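PDB 3FIU: NH(3)-dependent NAD(+) synthetase from Francisella tularensis subsp. holarctica LVS, which belongs to the NAD synthase family of the HUP clan and has an alpha/beta fold built round a parallel beta-sheet. Local coordinates for residues T56-D64 / I83-Q91; E147-K155 / I230-R241. One frame throughout, in Å; residues are numbered along the deposited sequence.

The two contacts lie on opposite sides of the centre of the chain, their own centres about 27 Å apart and their nearest atoms about 11 Å. They follow one another along the sequence: contact 1 pairs strands 56-60 and 84-87 at one edge of the chain's parallel sheet, and contact 2 later brings the end of helix 145-150 against helices 224-235 and 238-241. Between them sits the ligand site. Contact 1 supplies L59, I60 and L61 to the adenosine monophosphate pocket, whereas contact 2 supplies E147, which binds magnesium. Both also touch the second subunit.

Contact 1: T56-D64 / I83-Q91; sequences TTALILPSD and IEHYTISIQ. With AMP (adenosine monophosphate), chain G.
A58 and E84 open a ladder of parallel backbone hydrogen bonds. A58 N donates to E84 O and A58 O accepts from Y86 N; one step on, I60 N reaches Y86 O at 2.7 Å and I60 O receives I88 N. The pairing outlasts the strands, since P62 O still takes the amide of I90, and water 1 bridges T56 O and E84 N at the other end.

Among polar side chains, Q91 extends the pairing past the last backbone bond. Its OE1 accepts D64 N at 2.8 Å in a nearly straight bond (177° at the hydrogen), although the donor stands well above the amide plane. The bend at chi2 (66°) brings the Q91 amide against the D64 carboxylate, the two planes only 14° apart. S89 OG meanwhile caps Q91 N, at the start of helix 91-100. Y86 OH donates to E84 OE2, and T57 OG1 bonds to Y131.

Apolar contacts divide between the faces. On one, Y86 turns its ring edge to T57 CG2 and to L59 CD2, which lies 3.9 Å from Y86 CD1. On the other, I60 CG2 lies beside T87 CG2 and I60 CD1 near T87 OG1, while I60 also packs against helix 68-81. Past the strand ends, L61 CB meets I90 CG2 at 3.7 Å.

Strand 56-60, helix 68-81 and strand 84-87 make up a beta-alpha-beta unit, the two strands parallel neighbours. As expected of this nucleotide-binding fold, the ligand sits where a strand ends: L61 N donates to N1 of adenosine monophosphate at 2.9 Å.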
loop_
_atom_site.group_PDB
_atom_site.type_symbol
_atom_site.label_atom_id
_atom_site.label_comp_id
_atom_site.label_asym_id
_atom_site.label_seq_id
_atom_site.Cartn_x
_atom_site.Cartn_y
_atom_site.Cartn_z
ATOM N N THR A 56 -8.041 -20.216 7.068
ATOM C CA THR A 56 -8.573 -19.085 6.301
ATOM C C THR A 56 -9.402 -18.262 7.283
ATOM O O THR A 56 -10.303 -18.796 7.902
ATOM C CB THR A 56 -9.492 -19.551 5.135
ATOM O OG1 THR A 56 -8.720 -20.261 4.152
ATOM C CG2 THR A 56 -10.169 -18.334 4.434
ATOM N N THR A 57 -9.102 -16.979 7.414
ATOM C CA THR A 57 -9.883 -16.125 8.340
ATOM C C THR A 57 -10.489 -14.991 7.559
ATOM O O THR A 57 -9.812 -14.407 6.691
ATOM C CB THR A 57 -8.933 -15.551 9.424
ATOM O OG1 THR A 57 -8.411 -16.637 10.191
ATOM C CG2 THR A 57 -9.639 -14.529 10.387
ATOM N N ALA A 58 -11.732 -14.630 7.910
ATOM C CA ALA A 58 -12.392 -13.472 7.310
ATOM C C ALA A 58 -12.516 -12.313 8.285
ATOM O O ALA A 58 -12.882 -12.507 9.440
ATOM C CB ALA A 58 -13.776 -13.846 6.787
ATOM N N LEU A 59 -12.232 -11.102 7.811
ATOM C CA LEU A 59 -12.502 -9.927 8.595
ATOM C C LEU A 59 -13.695 -9.193 7.987
ATOM O O LEU A 59 -13.725 -8.934 6.800
ATOM C CB LEU A 59 -11.272 -9.002 8.651
ATOM C CG LEU A 59 -9.974 -9.609 9.162
ATOM C CD1 LEU A 59 -8.931 -8.472 9.355
ATOM C CD2 LEU A 59 -10.236 -10.376 10.473
ATOM N N ILE A 60 -14.674 -8.874 8.823
ATOM C CA ILE A 60 -15.732 -7.948 8.437
ATOM C C ILE A 60 -15.456 -6.610 9.081
ATOM O O ILE A 60 -15.323 -6.506 10.305
ATOM C CB ILE A 60 -17.107 -8.477 8.830
ATOM C CG1 ILE A 60 -17.349 -9.846 8.192
ATOM C CG2 ILE A 60 -18.256 -7.430 8.485
ATOM C CD1 ILE A 60 -18.662 -10.489 8.648
ATOM N N LEU A 61 -15.400 -5.566 8.252
ATOM C CA LEU A 61 -14.831 -4.288 8.678
ATOM C C LEU A 61 -15.739 -3.125 8.310
ATOM O O LEU A 61 -15.360 -2.253 7.496
ATOM C CB LEU A 61 -13.416 -4.110 8.064
ATOM C CG LEU A 61 -12.465 -5.238 8.453
ATOM C CD1 LEU A 61 -11.148 -5.209 7.633
ATOM C CD2 LEU A 61 -12.170 -5.070 9.946
ATOM N N PRO A 62 -16.940 -3.087 8.913
ATOM C CA PRO A 62 -17.868 -2.020 8.538
ATOM C C PRO A 62 -17.480 -0.623 9.025
ATOM O O PRO A 62 -16.898 -0.456 10.105
ATOM C CB PRO A 62 -19.182 -2.466 9.185
ATOM C CG PRO A 62 -18.788 -3.359 10.305
ATOM C CD PRO A 62 -17.504 -3.998 9.935
ATOM N N SER A 63 -17.826 0.387 8.240
ATOM C CA SER A 63 -17.859 1.752 8.749
ATOM C C SER A 63 -19.333 2.135 8.879
ATOM O O SER A 63 -20.207 1.377 8.483
ATOM C CB SER A 63 -17.161 2.691 7.785
ATOM O OG SER A 63 -17.908 2.766 6.566
ATOM N N ASP A 64 -19.627 3.306 9.425
ATOM C CA ASP A 64 -21.027 3.697 9.542
ATOM C C ASP A 64 -21.690 3.880 8.178
ATOM O O ASP A 64 -22.898 3.828 8.097
ATOM C CB ASP A 64 -21.171 4.941 10.417
ATOM C CG ASP A 64 -20.902 4.641 11.886
ATOM O OD1 ASP A 64 -20.757 3.447 12.259
ATOM O OD2 ASP A 64 -20.833 5.604 12.666
ATOM N N ILE A 83 -15.595 -20.726 9.035
ATOM C CA ILE A 83 -14.262 -20.160 9.207
ATOM C C ILE A 83 -14.140 -19.231 10.398
ATOM O O ILE A 83 -15.118 -18.591 10.817
ATOM C CB ILE A 83 -13.719 -19.481 7.899
ATOM C CG1 ILE A 83 -14.679 -18.421 7.360
ATOM C CG2 ILE A 83 -13.418 -20.558 6.849
ATOM C CD1 ILE A 83 -14.057 -17.524 6.288
ATOM N N GLU A 84 -12.925 -19.177 10.948
ATOM C CA GLU A 84 -12.535 -18.119 11.866
ATOM C C GLU A 84 -12.862 -16.740 11.259
ATOM O O GLU A 84 -12.617 -16.493 10.078
ATOM C CB GLU A 84 -11.023 -18.195 12.147
ATOM C CG GLU A 84 -10.582 -17.323 13.357
ATOM C CD GLU A 84 -9.086 -17.416 13.657
ATOM O OE1 GLU A 84 -8.439 -18.418 13.233
ATOM O OE2 GLU A 84 -8.559 -16.467 14.293
ATOM N N HIS A 85 -13.424 -15.849 12.067
ATOM C CA HIS A 85 -13.757 -14.518 11.570
ATOM C C HIS A 85 -13.857 -13.513 12.695
ATOM O O HIS A 85 -14.073 -13.879 13.853
ATOM C CB HIS A 85 -15.119 -14.582 10.847
ATOM C CG HIS A 85 -16.225 -15.007 11.757
ATOM N ND1 HIS A 85 -16.384 -16.314 12.171
ATOM C CD2 HIS A 85 -17.172 -14.288 12.402
ATOM C CE1 HIS A 85 -17.412 -16.391 12.996
ATOM N NE2 HIS A 85 -17.912 -15.176 13.146
ATOM N N TYR A 86 -13.728 -12.242 12.356
ATOM C CA TYR A 86 -13.958 -11.150 13.301
ATOM C C TYR A 86 -14.707 -10.036 12.608
ATOM O O TYR A 86 -14.461 -9.741 11.424
ATOM C CB TYR A 86 -12.615 -10.624 13.842
ATOM C CG TYR A 86 -11.805 -11.748 14.453
ATOM C CD1 TYR A 86 -10.959 -12.537 13.654
ATOM C CD2 TYR A 86 -11.932 -12.068 15.807
ATOM C CE1 TYR A 86 -10.261 -13.589 14.176
ATOM C CE2 TYR A 86 -11.216 -13.127 16.349
ATOM C CZ TYR A 86 -10.385 -13.875 15.530
ATOM O OH TYR A 86 -9.698 -14.940 16.041
ATOM N N THR A 87 -15.657 -9.457 13.325
ATOM C CA THR A 87 -16.364 -8.272 12.882
ATOM C C THR A 87 -15.915 -7.090 13.705
ATOM O O THR A 87 -16.140 -7.030 14.934
ATOM C CB THR A 87 -17.890 -8.440 12.981
ATOM O OG1 THR A 87 -18.309 -9.612 12.264
ATOM C CG2 THR A 87 -18.595 -7.180 12.414
ATOM N N ILE A 88 -15.274 -6.142 13.047
ATOM C CA ILE A 88 -14.690 -4.985 13.749
ATOM C C ILE A 88 -15.096 -3.682 13.070
ATOM O O ILE A 88 -14.805 -3.482 11.884
ATOM C CB ILE A 88 -13.146 -5.078 13.830
ATOM C CG1 ILE A 88 -12.722 -6.335 14.591
ATOM C CG2 ILE A 88 -12.544 -3.808 14.468
ATOM C CD1 ILE A 88 -11.290 -6.740 14.351
ATOM N N SER A 89 -15.768 -2.799 13.812
ATOM C CA SER A 89 -16.084 -1.484 13.250
ATOM C C SER A 89 -14.796 -0.689 13.069
ATOM O O SER A 89 -13.984 -0.585 13.997
ATOM C CB SER A 89 -17.015 -0.681 14.142
ATOM O OG SER A 89 -17.287 0.586 13.545
ATOM N N ILE A 90 -14.635 -0.101 11.879
ATOM C CA ILE A 90 -13.479 0.734 11.607
ATOM C C ILE A 90 -13.799 2.169 11.941
ATOM O O ILE A 90 -12.951 3.064 11.770
ATOM C CB ILE A 90 -12.960 0.579 10.120
ATOM C CG1 ILE A 90 -13.957 1.199 9.117
ATOM C CG2 ILE A 90 -12.703 -0.886 9.826
ATOM C CD1 ILE A 90 -13.390 1.397 7.718
ATOM N N GLN A 91 -15.014 2.410 12.437
ATOM C CA GLN A 91 -15.446 3.791 12.650
ATOM C C GLN A 91 -14.588 4.583 13.668
ATOM O O GLN A 91 -14.237 5.733 13.401
ATOM C CB GLN A 91 -16.972 3.886 12.946
ATOM C CG GLN A 91 -17.584 5.308 12.781
ATOM C CD GLN A 91 -17.554 5.784 11.335
ATOM O OE1 GLN A 91 -17.636 4.976 10.411
ATOM N NE2 GLN A 91 -17.405 7.098 11.132
HETATM P P AMP G . -15.298 -3.178 -3.659
HETATM O O1P AMP G . -14.770 -3.832 -4.922
HETATM O O2P AMP G . -14.779 -1.740 -3.491
HETATM O O3P AMP G . -16.745 -3.311 -3.338
HETATM O "O5'" AMP G . -14.514 -3.896 -2.427
HETATM C "C5'" AMP G . -13.109 -4.192 -2.569
HETATM C "C4'" AMP G . -12.707 -5.124 -1.439
HETATM O "O4'" AMP G . -12.566 -4.415 -0.202
HETATM C "C3'" AMP G . -13.753 -6.185 -1.124
HETATM O "O3'" AMP G . -13.629 -7.244 -2.063
HETATM C "C2'" AMP G . -13.354 -6.602 0.288
HETATM O "O2'" AMP G . -12.290 -7.579 0.267
HETATM C "C1'" AMP G . -12.860 -5.286 0.895
HETATM N N9 AMP G . -13.972 -4.667 1.653
HETATM C C8 AMP G . -14.801 -3.672 1.238
HETATM N N7 AMP G . -15.717 -3.364 2.194
HETATM C C5 AMP G . -15.485 -4.205 3.231
HETATM C C6 AMP G . -16.076 -4.401 4.568
HETATM N N6 AMP G . -17.147 -3.673 4.961
HETATM N N1 AMP G . -15.505 -5.352 5.329
HETATM C C2 AMP G . -14.456 -6.111 4.950
HETATM N N3 AMP G . -13.841 -5.980 3.742
HETATM C C4 AMP G . -14.328 -5.044 2.880
HETATM O O HOH W 1 -10.852 -20.669 9.787
HETATM O O HOH W 2 -8.243 -19.713 10.886
HETATM O O HOH W 3 -19.448 0.522 11.673
#

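Contact 2: E147-K155 / I230-R241. With MG (magnesium ion), chain E.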
loop_
_atom_site.group_PDB
_atom_site.type_symbol
_atom_site.label_atom_id
_atom_site.label_comp_id
_atom_site.label_asym_id
_atom_site.label_seq_id
_atom_site.Cartn_x
_atom_site.Cartn_y
_atom_site.Cartn_z
ATOM N N GLU A 147 -12.319 -4.393 -12.406
ATOM C CA GLU A 147 -11.789 -3.430 -11.436
ATOM C C GLU A 147 -10.344 -3.064 -11.740
ATOM O O GLU A 147 -9.987 -1.877 -11.732
ATOM C CB GLU A 147 -11.921 -3.971 -10.016
ATOM C CG GLU A 147 -13.321 -4.395 -9.714
ATOM C CD GLU A 147 -13.438 -5.188 -8.405
ATOM O OE1 GLU A 147 -14.348 -4.854 -7.642
ATOM O OE2 GLU A 147 -12.621 -6.085 -8.128
ATOM N N TRP A 148 -9.526 -4.071 -12.023
ATOM C CA TRP A 148 -8.136 -3.832 -12.372
ATOM C C TRP A 148 -8.004 -2.861 -13.582
ATOM O O TRP A 148 -7.386 -1.774 -13.490
ATOM C CB TRP A 148 -7.385 -5.157 -12.595
ATOM C CG TRP A 148 -5.896 -4.966 -12.388
ATOM C CD1 TRP A 148 -4.915 -5.009 -13.342
ATOM C CD2 TRP A 148 -5.236 -4.633 -11.148
ATOM N NE1 TRP A 148 -3.684 -4.750 -12.766
ATOM C CE2 TRP A 148 -3.857 -4.526 -11.422
ATOM C CE3 TRP A 148 -5.683 -4.441 -9.826
ATOM C CZ2 TRP A 148 -2.914 -4.233 -10.435
ATOM C CZ3 TRP A 148 -4.735 -4.134 -8.829
ATOM C CH2 TRP A 148 -3.368 -4.030 -9.149
ATOM N N TYR A 149 -8.627 -3.226 -14.696
ATOM C CA TYR A 149 -8.580 -2.381 -15.892
ATOM C C TYR A 149 -9.122 -0.968 -15.688
ATOM O O TYR A 149 -8.574 0.012 -16.231
ATOM C CB TYR A 149 -9.297 -3.053 -17.088
ATOM C CG TYR A 149 -8.957 -2.367 -18.396
ATOM C CD1 TYR A 149 -7.836 -2.750 -19.139
ATOM C CD2 TYR A 149 -9.730 -1.309 -18.867
ATOM C CE1 TYR A 149 -7.509 -2.089 -20.347
ATOM C CE2 TYR A 149 -9.420 -0.654 -20.083
ATOM C CZ TYR A 149 -8.302 -1.041 -20.792
ATOM O OH TYR A 149 -8.001 -0.383 -21.975
ATOM N N MET A 150 -10.210 -0.849 -14.938
ATOM C CA MET A 150 -10.838 0.443 -14.734
ATOM C C MET A 150 -10.101 1.247 -13.640
ATOM O O MET A 150 -10.426 2.409 -13.385
ATOM C CB MET A 150 -12.302 0.255 -14.363
ATOM C CG MET A 150 -13.129 -0.483 -15.431
ATOM S SD MET A 150 -13.410 0.652 -16.817
ATOM C CE MET A 150 -14.736 1.658 -16.156
ATOM N N GLY A 151 -9.115 0.614 -13.007
ATOM C CA GLY A 151 -8.545 1.144 -11.760
ATOM C C GLY A 151 -9.610 1.483 -10.710
ATOM O O GLY A 151 -9.461 2.483 -9.976
ATOM N N TYR A 152 -10.679 0.672 -10.619
ATOM C CA TYR A 152 -11.726 0.908 -9.621
ATOM C C TYR A 152 -11.342 0.176 -8.327
ATOM O O TYR A 152 -11.934 -0.869 -7.954
ATOM C CB TYR A 152 -13.139 0.488 -10.109
ATOM C CG TYR A 152 -14.277 1.107 -9.288
ATOM C CD1 TYR A 152 -15.591 1.119 -9.750
ATOM C CD2 TYR A 152 -14.028 1.692 -8.036
ATOM C CE1 TYR A 152 -16.634 1.690 -8.983
ATOM C CE2 TYR A 152 -15.053 2.256 -7.267
ATOM C CZ TYR A 152 -16.355 2.251 -7.742
ATOM O OH TYR A 152 -17.348 2.829 -6.956
ATOM N N PHE A 153 -10.316 0.722 -7.691
ATOM C CA PHE A 153 -9.795 0.240 -6.422
ATOM C C PHE A 153 -8.936 1.349 -5.833
ATOM O O PHE A 153 -8.516 2.270 -6.543
ATOM C CB PHE A 153 -8.994 -1.068 -6.585
ATOM C CG PHE A 153 -7.772 -0.948 -7.473
ATOM C CD1 PHE A 153 -6.550 -0.472 -6.961
ATOM C CD2 PHE A 153 -7.827 -1.348 -8.808
ATOM C CE1 PHE A 153 -5.401 -0.384 -7.783
ATOM C CE2 PHE A 153 -6.698 -1.261 -9.640
ATOM C CZ PHE A 153 -5.476 -0.765 -9.118
ATOM N N THR A 154 -8.715 1.284 -4.521
ATOM C CA THR A 154 -7.889 2.278 -3.843
ATOM C C THR A 154 -6.440 1.828 -3.871
ATOM O O THR A 154 -6.113 0.692 -3.463
ATOM C CB THR A 154 -8.325 2.423 -2.349
ATOM O OG1 THR A 154 -9.703 2.813 -2.274
ATOM C CG2 THR A 154 -7.447 3.488 -1.637
ATOM N N LYS A 155 -5.546 2.704 -4.335
ATOM C CA LYS A 155 -4.119 2.397 -4.306
ATOM C C LYS A 155 -3.682 2.236 -2.851
ATOM O O LYS A 155 -3.917 3.133 -2.053
ATOM C CB LYS A 155 -3.309 3.541 -4.939
ATOM C CG LYS A 155 -1.889 3.159 -5.312
ATOM C CD LYS A 155 -1.191 4.377 -5.956
ATOM C CE LYS A 155 0.109 3.965 -6.621
ATOM N NZ LYS A 155 0.738 5.117 -7.389
ATOM N N ILE A 230 -15.054 3.720 -20.310
ATOM C CA ILE A 230 -13.961 2.746 -20.124
ATOM C C ILE A 230 -12.593 3.387 -20.232
ATOM O O ILE A 230 -11.776 3.249 -19.312
ATOM C CB ILE A 230 -14.066 1.494 -21.062
ATOM C CG1 ILE A 230 -15.293 0.651 -20.683
ATOM C CG2 ILE A 230 -12.760 0.638 -21.031
ATOM C CD1 ILE A 230 -15.692 -0.437 -21.694
ATOM N N ASN A 231 -12.324 4.081 -21.343
ATOM C CA ASN A 231 -11.036 4.782 -21.503
ATOM C C ASN A 231 -10.836 5.882 -20.465
ATOM O O ASN A 231 -9.721 6.090 -20.045
ATOM C CB ASN A 231 -10.884 5.416 -22.901
ATOM C CG ASN A 231 -10.748 4.388 -24.023
ATOM O OD1 ASN A 231 -9.824 3.551 -24.031
ATOM N ND2 ASN A 231 -11.629 4.499 -25.020
ATOM N N PHE A 232 -11.894 6.603 -20.063
ATOM C CA PHE A 232 -11.733 7.669 -19.063
ATOM C C PHE A 232 -11.156 7.125 -17.729
ATOM O O PHE A 232 -10.151 7.636 -17.220
ATOM C CB PHE A 232 -13.045 8.426 -18.801
ATOM C CG PHE A 232 -12.977 9.338 -17.603
ATOM C CD1 PHE A 232 -13.589 8.981 -16.403
ATOM C CD2 PHE A 232 -12.250 10.524 -17.651
ATOM C CE1 PHE A 232 -13.511 9.810 -15.276
ATOM C CE2 PHE A 232 -12.165 11.363 -16.524
ATOM C CZ PHE A 232 -12.801 10.999 -15.338
ATOM N N TRP A 233 -11.805 6.094 -17.189
ATOM C CA TRP A 233 -11.337 5.392 -15.987
ATOM C C TRP A 233 -9.945 4.751 -16.145
ATOM O O TRP A 233 -9.066 4.909 -15.286
ATOM C CB TRP A 233 -12.379 4.335 -15.566
ATOM C CG TRP A 233 -13.566 4.939 -14.872
ATOM C CD1 TRP A 233 -14.522 5.748 -15.426
ATOM C CD2 TRP A 233 -13.926 4.787 -13.491
ATOM N NE1 TRP A 233 -15.445 6.124 -14.476
ATOM C CE2 TRP A 233 -15.110 5.540 -13.278
ATOM C CE3 TRP A 233 -13.381 4.066 -12.414
ATOM C CZ2 TRP A 233 -15.753 5.600 -12.023
ATOM C CZ3 TRP A 233 -14.019 4.131 -11.172
ATOM C CH2 TRP A 233 -15.193 4.889 -10.989
ATOM N N HIS A 234 -9.741 4.015 -17.228
ATOM C CA HIS A 234 -8.476 3.322 -17.442
ATOM C C HIS A 234 -7.351 4.337 -17.536
ATOM O O HIS A 234 -6.261 4.112 -16.999
ATOM C CB HIS A 234 -8.510 2.496 -18.722
ATOM C CG HIS A 234 -7.257 1.721 -18.985
ATOM N ND1 HIS A 234 -6.901 0.610 -18.259
ATOM C CD2 HIS A 234 -6.279 1.894 -19.905
ATOM C CE1 HIS A 234 -5.758 0.127 -18.716
ATOM N NE2 HIS A 234 -5.362 0.890 -19.722
ATOM N N ASN A 235 -7.627 5.449 -18.225
ATOM C CA ASN A 235 -6.594 6.452 -18.485
ATOM C C ASN A 235 -6.095 7.186 -17.253
ATOM O O ASN A 235 -4.913 7.505 -17.160
ATOM C CB ASN A 235 -7.062 7.473 -19.527
ATOM C CG ASN A 235 -6.992 6.929 -20.951
ATOM O OD1 ASN A 235 -6.297 5.926 -21.236
ATOM N ND2 ASN A 235 -7.711 7.598 -21.864
ATOM N N ARG A 236 -7.002 7.485 -16.329
ATOM C CA ARG A 236 -6.636 8.245 -15.150
ATOM C C ARG A 236 -5.976 7.369 -14.067
ATOM O O ARG A 236 -5.552 7.889 -13.033
ATOM C CB ARG A 236 -7.851 8.996 -14.601
ATOM C CG ARG A 236 -8.908 8.094 -14.033
ATOM C CD ARG A 236 -9.925 8.899 -13.257
ATOM N NE ARG A 236 -11.032 8.042 -12.862
ATOM C CZ ARG A 236 -12.127 8.468 -12.245
ATOM N NH1 ARG A 236 -12.264 9.757 -11.950
ATOM N NH2 ARG A 236 -13.085 7.599 -11.929
ATOM N N SER A 237 -5.843 6.068 -14.341
ATOM C CA SER A 237 -5.310 5.104 -13.368
ATOM C C SER A 237 -4.080 4.308 -13.807
ATOM O O SER A 237 -3.808 3.218 -13.265
ATOM C CB SER A 237 -6.429 4.156 -12.899
ATOM O OG SER A 237 -6.952 3.387 -13.960
ATOM N N HIS A 238 -3.319 4.821 -14.775
ATOM C CA HIS A 238 -2.118 4.078 -15.228
ATOM C C HIS A 238 -1.198 3.698 -14.084
ATOM O O HIS A 238 -0.694 2.565 -14.028
ATOM C CB HIS A 238 -1.287 4.852 -16.279
ATOM C CG HIS A 238 -2.010 5.079 -17.570
ATOM N ND1 HIS A 238 -2.367 4.048 -18.414
ATOM C CD2 HIS A 238 -2.457 6.218 -18.155
ATOM C CE1 HIS A 238 -2.998 4.543 -19.464
ATOM N NE2 HIS A 238 -3.069 5.857 -19.334
ATOM N N HIS A 239 -0.973 4.655 -13.174
ATOM C CA HIS A 239 0.031 4.462 -12.112
ATOM C C HIS A 239 -0.459 3.581 -10.960
ATOM O O HIS A 239 0.352 2.992 -10.242
ATOM C CB HIS A 239 0.561 5.804 -11.619
ATOM C CG HIS A 239 1.251 6.593 -12.690
ATOM N ND1 HIS A 239 0.697 7.718 -13.264
ATOM C CD2 HIS A 239 2.428 6.385 -13.330
ATOM C CE1 HIS A 239 1.518 8.187 -14.189
ATOM N NE2 HIS A 239 2.571 7.392 -14.255
ATOM N N LYS A 240 -1.779 3.446 -10.824
ATOM C CA LYS A 240 -2.379 2.556 -9.807
ATOM C C LYS A 240 -2.025 1.098 -9.996
ATOM O O LYS A 240 -2.072 0.323 -9.048
ATOM C CB LYS A 240 -3.903 2.676 -9.789
ATOM C CG LYS A 240 -4.386 3.936 -9.154
ATOM C CD LYS A 240 -5.859 4.187 -9.414
ATOM C CE LYS A 240 -6.685 3.786 -8.246
ATOM N NZ LYS A 240 -7.997 4.418 -8.289
ATOM N N ARG A 241 -1.703 0.707 -11.224
ATOM C CA ARG A 241 -1.425 -0.694 -11.484
ATOM C C ARG A 241 0.043 -1.056 -11.309
ATOM O O ARG A 241 0.344 -2.196 -10.942
ATOM C CB ARG A 241 -1.946 -1.130 -12.858
ATOM C CG ARG A 241 -3.474 -1.173 -12.901
ATOM C CD ARG A 241 -4.065 -1.470 -14.293
ATOM N NE ARG A 241 -4.018 -0.317 -15.193
ATOM C CZ ARG A 241 -4.868 0.706 -15.203
ATOM N NH1 ARG A 241 -5.892 0.779 -14.359
ATOM N NH2 ARG A 241 -4.681 1.686 -16.073
HETATM MG MG MG E . -15.047 -5.839 -5.805
HETATM O O HOH W 4 -12.883 -6.365 -5.532
HETATM O O HOH W 5 -9.338 1.850 -22.217
HETATM O O HOH W 6 -9.604 4.826 -12.454
#
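Y149 lies flat on H234 where helix 145-150 ends in a Schellman motif, with G151 at positive phi. The rings form an offset stack, centroids 3.6 Å apart and planes at 9°, while H234 ND1 donates in its ring plane to a lone pair of Y149 O at 2.7 Å. R241 NH2 stands over the opposite face of H234, toward its rim.

The side chains of R241 and W148 pass each other in opposite directions, R241 CG over the five-membered ring at 3.9 Å from its centroid in a CH-pi contact. The bend at chi3 (-76°) turns the guanidinium toward the end of helix 145-150. NH1 bonds to S237 OG and, by a bent bond tilted from the guanidinium plane, to W148 O at 3.1 Å, an oxygen that also receives G151 N; NH2 bonds to H234 O.

M150 and W233 cross at a slant, with M150 CE 3.6 Å from W233 CB. W233 CZ3 stands over one face of Y152, the rings inclined at 47°, and M206 of helix 202-206 touches all three residues.

K240 slides past F153, hydrogen-bonding NZ to G151 O at 3.0 Å and, weakly, to F153 O. K155 forms a salt bridge with D162 of the second subunit.

E147, one turn back and outside this packing, binds magnesium through OE1 at 2.2 Å alongside D41, while OE2 accepts from water 4, another ligand.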